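Local structure of arylalkylamine N-Acetyltransferase like 5b (Aedes aegypti, 4FD4) at residues 38-51 with 94-106. The protein probably transfers acyl groups from acyl-CoA, such as acetyl-CoA, to the amine of arylalkylamines such as serotonin. Residues are numbered along the deposited sequence; the frame is centred on the assembly and turned at random.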
loop_
_atom_site.group_PDB
_atom_site.type_symbol
_atom_site.label_atom_id
_atom_site.label_comp_id
_atom_site.label_asym_id
_atom_site.label_seq_id
_atom_site.Cartn_x
_atom_site.Cartn_y
_atom_site.Cartn_z
ATOM N N TYR A 38 3.216 -15.553 -1.138
ATOM C CA TYR A 38 2.046 -16.318 -1.550
ATOM C C TYR A 38 2.408 -17.755 -1.898
ATOM O O TYR A 38 3.374 -18.017 -2.622
ATOM C CB TYR A 38 1.357 -15.658 -2.742
ATOM C CG TYR A 38 -0.002 -16.246 -3.099
ATOM C CD1 TYR A 38 -1.054 -16.228 -2.198
ATOM C CD2 TYR A 38 -0.235 -16.778 -4.351
ATOM C CE1 TYR A 38 -2.306 -16.745 -2.536
ATOM C CE2 TYR A 38 -1.473 -17.300 -4.699
ATOM C CZ TYR A 38 -2.499 -17.280 -3.789
ATOM O OH TYR A 38 -3.725 -17.790 -4.147
ATOM N N VAL A 39 1.592 -18.665 -1.376
ATOM C CA VAL A 39 1.772 -20.107 -1.477
ATOM C C VAL A 39 1.825 -20.684 -2.897
ATOM O O VAL A 39 2.567 -21.640 -3.146
ATOM C CB VAL A 39 0.674 -20.807 -0.647
ATOM C CG1 VAL A 39 0.271 -22.136 -1.270
ATOM C CG2 VAL A 39 1.129 -20.964 0.796
ATOM N N HIS A 40 1.054 -20.121 -3.824
ATOM C CA HIS A 40 0.973 -20.701 -5.167
ATOM C C HIS A 40 1.745 -19.942 -6.252
ATOM O O HIS A 40 1.472 -20.110 -7.444
ATOM C CB HIS A 40 -0.486 -20.888 -5.599
ATOM C CG HIS A 40 -1.316 -21.648 -4.612
ATOM N ND1 HIS A 40 -1.092 -22.977 -4.316
ATOM C CD2 HIS A 40 -2.372 -21.266 -3.854
ATOM C CE1 HIS A 40 -1.973 -23.378 -3.417
ATOM N NE2 HIS A 40 -2.760 -22.358 -3.119
ATOM N N GLY A 41 2.708 -19.118 -5.848
ATOM C CA GLY A 41 3.483 -18.344 -6.805
ATOM C C GLY A 41 3.722 -16.912 -6.355
ATOM O O GLY A 41 2.802 -16.234 -5.874
ATOM N N LYS A 42 4.956 -16.444 -6.514
ATOM C CA LYS A 42 5.333 -15.130 -6.011
ATOM C C LYS A 42 5.023 -13.987 -6.985
ATOM O O LYS A 42 5.031 -12.817 -6.594
ATOM C CB LYS A 42 6.822 -15.114 -5.635
ATOM C CG LYS A 42 7.762 -15.388 -6.812
ATOM C CD LYS A 42 9.231 -15.407 -6.380
ATOM C CE LYS A 42 9.494 -16.451 -5.298
ATOM N NZ LYS A 42 9.465 -15.878 -3.916
ATOM N N SER A 43 4.755 -14.309 -8.245
ATOM C CA SER A 43 4.528 -13.255 -9.236
ATOM C C SER A 43 3.195 -12.548 -9.012
ATOM O O SER A 43 2.217 -13.168 -8.569
ATOM C CB SER A 43 4.568 -13.807 -10.661
ATOM O OG SER A 43 4.394 -12.756 -11.602
ATOM N N HIS A 44 3.153 -11.253 -9.322
ATOM C CA HIS A 44 1.888 -10.519 -9.279
ATOM C C HIS A 44 1.045 -10.792 -10.529
ATOM O O HIS A 44 1.540 -11.277 -11.552
ATOM C CB HIS A 44 2.108 -9.012 -9.057
ATOM C CG HIS A 44 2.458 -8.251 -10.301
ATOM N ND1 HIS A 44 3.763 -8.086 -10.736
ATOM C CD2 HIS A 44 1.687 -7.583 -11.184
ATOM C CE1 HIS A 44 3.768 -7.365 -11.836
ATOM N NE2 HIS A 44 2.518 -7.044 -12.137
ATOM N N THR A 45 -0.245 -10.502 -10.433
ATOM C CA THR A 45 -1.162 -10.763 -11.527
ATOM C C THR A 45 -1.619 -9.454 -12.144
ATOM O O THR A 45 -1.383 -8.374 -11.579
ATOM C CB THR A 45 -2.410 -11.505 -11.034
ATOM O OG1 THR A 45 -3.067 -10.709 -10.038
ATOM C CG2 THR A 45 -2.040 -12.850 -10.431
ATOM N N LEU A 46 -2.289 -9.550 -13.287
ATOM C CA LEU A 46 -2.829 -8.377 -13.971
ATOM C C LEU A 46 -3.925 -7.669 -13.162
ATOM O O LEU A 46 -4.033 -6.444 -13.207
ATOM C CB LEU A 46 -3.350 -8.743 -15.362
ATOM C CG LEU A 46 -3.712 -7.557 -16.270
ATOM C CD1 LEU A 46 -2.508 -6.647 -16.501
ATOM C CD2 LEU A 46 -4.295 -8.012 -17.614
ATOM N N ASP A 47 -4.747 -8.410 -12.424
ATOM C CA ASP A 47 -5.807 -7.736 -11.665
ATOM C C ASP A 47 -5.276 -6.904 -10.480
ATOM O O ASP A 47 -5.848 -5.852 -10.137
ATOM C CB ASP A 47 -7.035 -8.630 -11.325
ATOM C CG ASP A 47 -6.681 -10.045 -10.877
ATOM O OD1 ASP A 47 -7.637 -10.778 -10.499
ATOM O OD2 ASP A 47 -5.498 -10.441 -10.902
ATOM N N ASP A 48 -4.152 -7.363 -9.924
ATOM C CA ASP A 48 -3.391 -6.679 -8.884
ATOM C C ASP A 48 -2.904 -5.340 -9.455
ATOM O O ASP A 48 -3.155 -4.245 -8.917
ATOM C CB ASP A 48 -2.196 -7.583 -8.537
ATOM C CG ASP A 48 -1.532 -7.237 -7.219
ATOM O OD1 ASP A 48 -1.031 -8.167 -6.547
ATOM O OD2 ASP A 48 -1.498 -6.045 -6.851
ATOM N N GLU A 49 -2.204 -5.447 -10.577
ATOM C CA GLU A 49 -1.707 -4.296 -11.290
ATOM C C GLU A 49 -2.813 -3.292 -11.625
ATOM O O GLU A 49 -2.666 -2.077 -11.430
ATOM C CB GLU A 49 -1.034 -4.791 -12.572
ATOM C CG GLU A 49 -0.260 -3.764 -13.323
ATOM C CD GLU A 49 0.645 -4.418 -14.356
ATOM O OE1 GLU A 49 1.694 -4.986 -13.969
ATOM O OE2 GLU A 49 0.280 -4.387 -15.543
ATOM N N ARG A 50 -3.932 -3.792 -12.132
ATOM C CA ARG A 50 -5.046 -2.919 -12.461
ATOM C C ARG A 50 -5.536 -2.155 -11.239
ATOM O O ARG A 50 -5.869 -0.961 -11.332
ATOM C CB ARG A 50 -6.207 -3.709 -13.069
ATOM C CG ARG A 50 -7.347 -2.826 -13.555
ATOM C CD ARG A 50 -8.395 -3.611 -14.334
ATOM N NE ARG A 50 -8.964 -4.681 -13.524
ATOM C CZ ARG A 50 -8.704 -5.972 -13.704
ATOM N NH1 ARG A 50 -7.891 -6.358 -14.684
ATOM N NH2 ARG A 50 -9.263 -6.878 -12.907
ATOM N N PHE A 51 -5.608 -2.845 -10.105
ATOM C CA PHE A 51 -6.001 -2.173 -8.870
ATOM C C PHE A 51 -5.047 -1.015 -8.577
ATOM O O PHE A 51 -5.476 0.120 -8.372
ATOM C CB PHE A 51 -5.994 -3.140 -7.691
ATOM C CG PHE A 51 -6.283 -2.475 -6.351
ATOM C CD1 PHE A 51 -5.262 -2.226 -5.446
ATOM C CD2 PHE A 51 -7.577 -2.106 -6.011
ATOM C CE1 PHE A 51 -5.523 -1.611 -4.216
ATOM C CE2 PHE A 51 -7.853 -1.498 -4.782
ATOM C CZ PHE A 51 -6.825 -1.250 -3.887
ATOM N N ALA A 94 -14.704 -12.257 -4.986
ATOM C CA ALA A 94 -15.493 -13.355 -5.551
ATOM C C ALA A 94 -15.614 -13.348 -7.087
ATOM O O ALA A 94 -16.028 -14.345 -7.681
ATOM C CB ALA A 94 -16.880 -13.390 -4.917
ATOM N N THR A 95 -15.278 -12.233 -7.730
ATOM C CA THR A 95 -15.520 -12.097 -9.169
ATOM C C THR A 95 -14.246 -11.792 -9.978
ATOM O O THR A 95 -14.271 -11.747 -11.212
ATOM C CB THR A 95 -16.599 -11.024 -9.452
ATOM O OG1 THR A 95 -16.040 -9.714 -9.301
ATOM C CG2 THR A 95 -17.769 -11.167 -8.485
ATOM N N THR A 96 -13.130 -11.594 -9.282
ATOM C CA THR A 96 -11.897 -11.172 -9.941
ATOM C C THR A 96 -11.308 -12.295 -10.808
ATOM O O THR A 96 -11.683 -13.458 -10.668
ATOM C CB THR A 96 -10.868 -10.651 -8.917
ATOM O OG1 THR A 96 -9.885 -9.845 -9.579
ATOM C CG2 THR A 96 -10.221 -11.802 -8.167
ATOM N N GLU A 97 -10.402 -11.943 -11.714
ATOM C CA GLU A 97 -9.871 -12.914 -12.678
ATOM C C GLU A 97 -9.028 -14.019 -12.042
ATOM O O GLU A 97 -9.180 -15.190 -12.389
ATOM C CB GLU A 97 -9.067 -12.223 -13.787
ATOM C CG GLU A 97 -9.898 -11.418 -14.774
ATOM C CD GLU A 97 -9.997 -9.951 -14.391
ATOM O OE1 GLU A 97 -9.723 -9.629 -13.215
ATOM O OE2 GLU A 97 -10.338 -9.122 -15.263
ATOM N N THR A 98 -8.133 -13.665 -11.121
ATOM C CA THR A 98 -7.246 -14.676 -10.563
ATOM C C THR A 98 -7.560 -15.008 -9.117
ATOM O O THR A 98 -8.059 -14.166 -8.366
ATOM C CB THR A 98 -5.745 -14.284 -10.684
ATOM O OG1 THR A 98 -5.435 -13.253 -9.744
ATOM C CG2 THR A 98 -5.417 -13.797 -12.097
ATOM N N LYS A 99 -7.244 -16.233 -8.712
ATOM C CA LYS A 99 -7.459 -16.609 -7.327
ATOM C C LYS A 99 -6.491 -15.859 -6.422
ATOM O O LYS A 99 -6.853 -15.485 -5.314
ATOM C CB LYS A 99 -7.333 -18.124 -7.113
ATOM C CG LYS A 99 -7.419 -18.520 -5.630
ATOM C CD LYS A 99 -8.040 -19.892 -5.429
ATOM C CE LYS A 99 -7.939 -20.344 -3.979
ATOM N NZ LYS A 99 -8.445 -19.330 -3.016
ATOM N N LYS A 100 -5.264 -15.632 -6.890
ATOM C CA LYS A 100 -4.274 -14.961 -6.051
ATOM C C LYS A 100 -4.745 -13.574 -5.635
ATOM O O LYS A 100 -4.632 -13.191 -4.460
ATOM C CB LYS A 100 -2.919 -14.847 -6.753
ATOM C CG LYS A 100 -1.888 -14.086 -5.919
ATOM C CD LYS A 100 -0.483 -14.170 -6.503
ATOM C CE LYS A 100 0.499 -13.361 -5.681
ATOM N NZ LYS A 100 1.930 -13.708 -5.973
ATOM N N TRP A 101 -5.250 -12.816 -6.598
ATOM C CA TRP A 101 -5.691 -11.452 -6.299
ATOM C C TRP A 101 -6.923 -11.476 -5.403
ATOM O O TRP A 101 -7.049 -10.628 -4.531
ATOM C CB TRP A 101 -5.939 -10.610 -7.555
ATOM C CG TRP A 101 -6.432 -9.202 -7.238
ATOM C CD1 TRP A 101 -7.601 -8.622 -7.656
ATOM C CD2 TRP A 101 -5.779 -8.229 -6.411
ATOM N NE1 TRP A 101 -7.700 -7.343 -7.159
ATOM C CE2 TRP A 101 -6.597 -7.081 -6.380
ATOM C CE3 TRP A 101 -4.572 -8.211 -5.699
ATOM C CZ2 TRP A 101 -6.254 -5.930 -5.672
ATOM C CZ3 TRP A 101 -4.235 -7.068 -4.981
ATOM C CH2 TRP A 101 -5.074 -5.945 -4.978
ATOM N N GLY A 102 -7.820 -12.438 -5.614
ATOM C CA GLY A 102 -8.961 -12.607 -4.712
ATOM C C GLY A 102 -8.545 -12.870 -3.269
ATOM O O GLY A 102 -9.079 -12.265 -2.325
ATOM N N ASP A 103 -7.572 -13.764 -3.096
ATOM C CA ASP A 103 -7.044 -14.075 -1.773
ATOM C C ASP A 103 -6.391 -12.860 -1.120
ATOM O O ASP A 103 -6.580 -12.592 0.086
ATOM C CB ASP A 103 -6.024 -15.225 -1.839
ATOM C CG ASP A 103 -6.649 -16.557 -2.238
ATOM O OD1 ASP A 103 -5.879 -17.449 -2.672
ATOM O OD2 ASP A 103 -7.892 -16.711 -2.125
ATOM N N ILE A 104 -5.605 -12.130 -1.909
ATOM C CA ILE A 104 -4.941 -10.932 -1.381
ATOM C C ILE A 104 -5.970 -9.877 -0.985
ATOM O O ILE A 104 -5.868 -9.258 0.082
ATOM C CB ILE A 104 -3.895 -10.354 -2.363
ATOM C CG1 ILE A 104 -2.704 -11.312 -2.464
ATOM C CG2 ILE A 104 -3.404 -8.991 -1.879
ATOM C CD1 ILE A 104 -1.737 -10.985 -3.603
ATOM N N LEU A 105 -6.971 -9.698 -1.834
ATOM C CA LEU A 105 -8.074 -8.777 -1.569
ATOM C C LEU A 105 -8.776 -9.106 -0.256
ATOM O O LEU A 105 -9.085 -8.200 0.526
ATOM C CB LEU A 105 -9.087 -8.828 -2.710
ATOM C CG LEU A 105 -9.034 -7.703 -3.730
ATOM C CD1 LEU A 105 -9.962 -8.021 -4.909
ATOM C CD2 LEU A 105 -9.428 -6.388 -3.065
ATOM N N LYS A 106 -9.035 -10.389 -0.014
ATOM C CA LYS A 106 -9.611 -10.791 1.277
ATOM C C LYS A 106 -8.713 -10.468 2.449
ATOM O O LYS A 106 -9.188 -10.000 3.492
ATOM C CB LYS A 106 -9.957 -12.281 1.295
ATOM C CG LYS A 106 -11.089 -12.675 0.368
ATOM C CD LYS A 106 -11.144 -14.189 0.298
ATOM C CE LYS A 106 -12.181 -14.669 -0.691
ATOM N NZ LYS A 106 -12.290 -16.150 -0.639
#
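A mixed polar and aromatic contact, with Asp47 bound to Thr96 and Thr98 and Lys100 packed on Tyr38, joins two helix N-termini on the outer part of the acetyltransferase fold. One follows loop 38-45, the other the link from helix 85-95. Both oxygens of Asp47 accept twice. OD1 takes Thr96 OG1 at 2.6 Å and Thr98 N at 3.0 Å. OD2 takes Thr98 OG1 at 3.0 Å on its syn lone pair and, from its own segment, the N-cap Thr45 OG1 at 2.6 Å. Thr98 is itself an N-cap: its OG1 accepts from Trp101 N. Asp47 thus links the N-cap residues of two GNAT-fold helices, whose segments 46-51 and 99-106 run at 48°. Lys100, CG anti to the backbone N (chi1 177°), extends over one face of Tyr38, CG 3.7 Å from the ring centroid. This carries NZ to Gly41 O and Ser43 O, each at 2.7 Å; it also donates to Thr35 O. Tyr38 OH donates to Asp103 OD1 at 2.6 Å, a carboxylate salt-bridged to Lys99. The Trp101 indole turns one face to helix 46-53, with Asp48 CA over its six-membered ring (CH-pi); Asp48 OD2 is hydrogen-bonded to Tyr29 OH. Trp101 CZ2 meets Phe51 CB at 3.5 Å, the rings oblique at 44°. Nearer solvent, Arg50 NH2 salt-bridges Glu97 OE1.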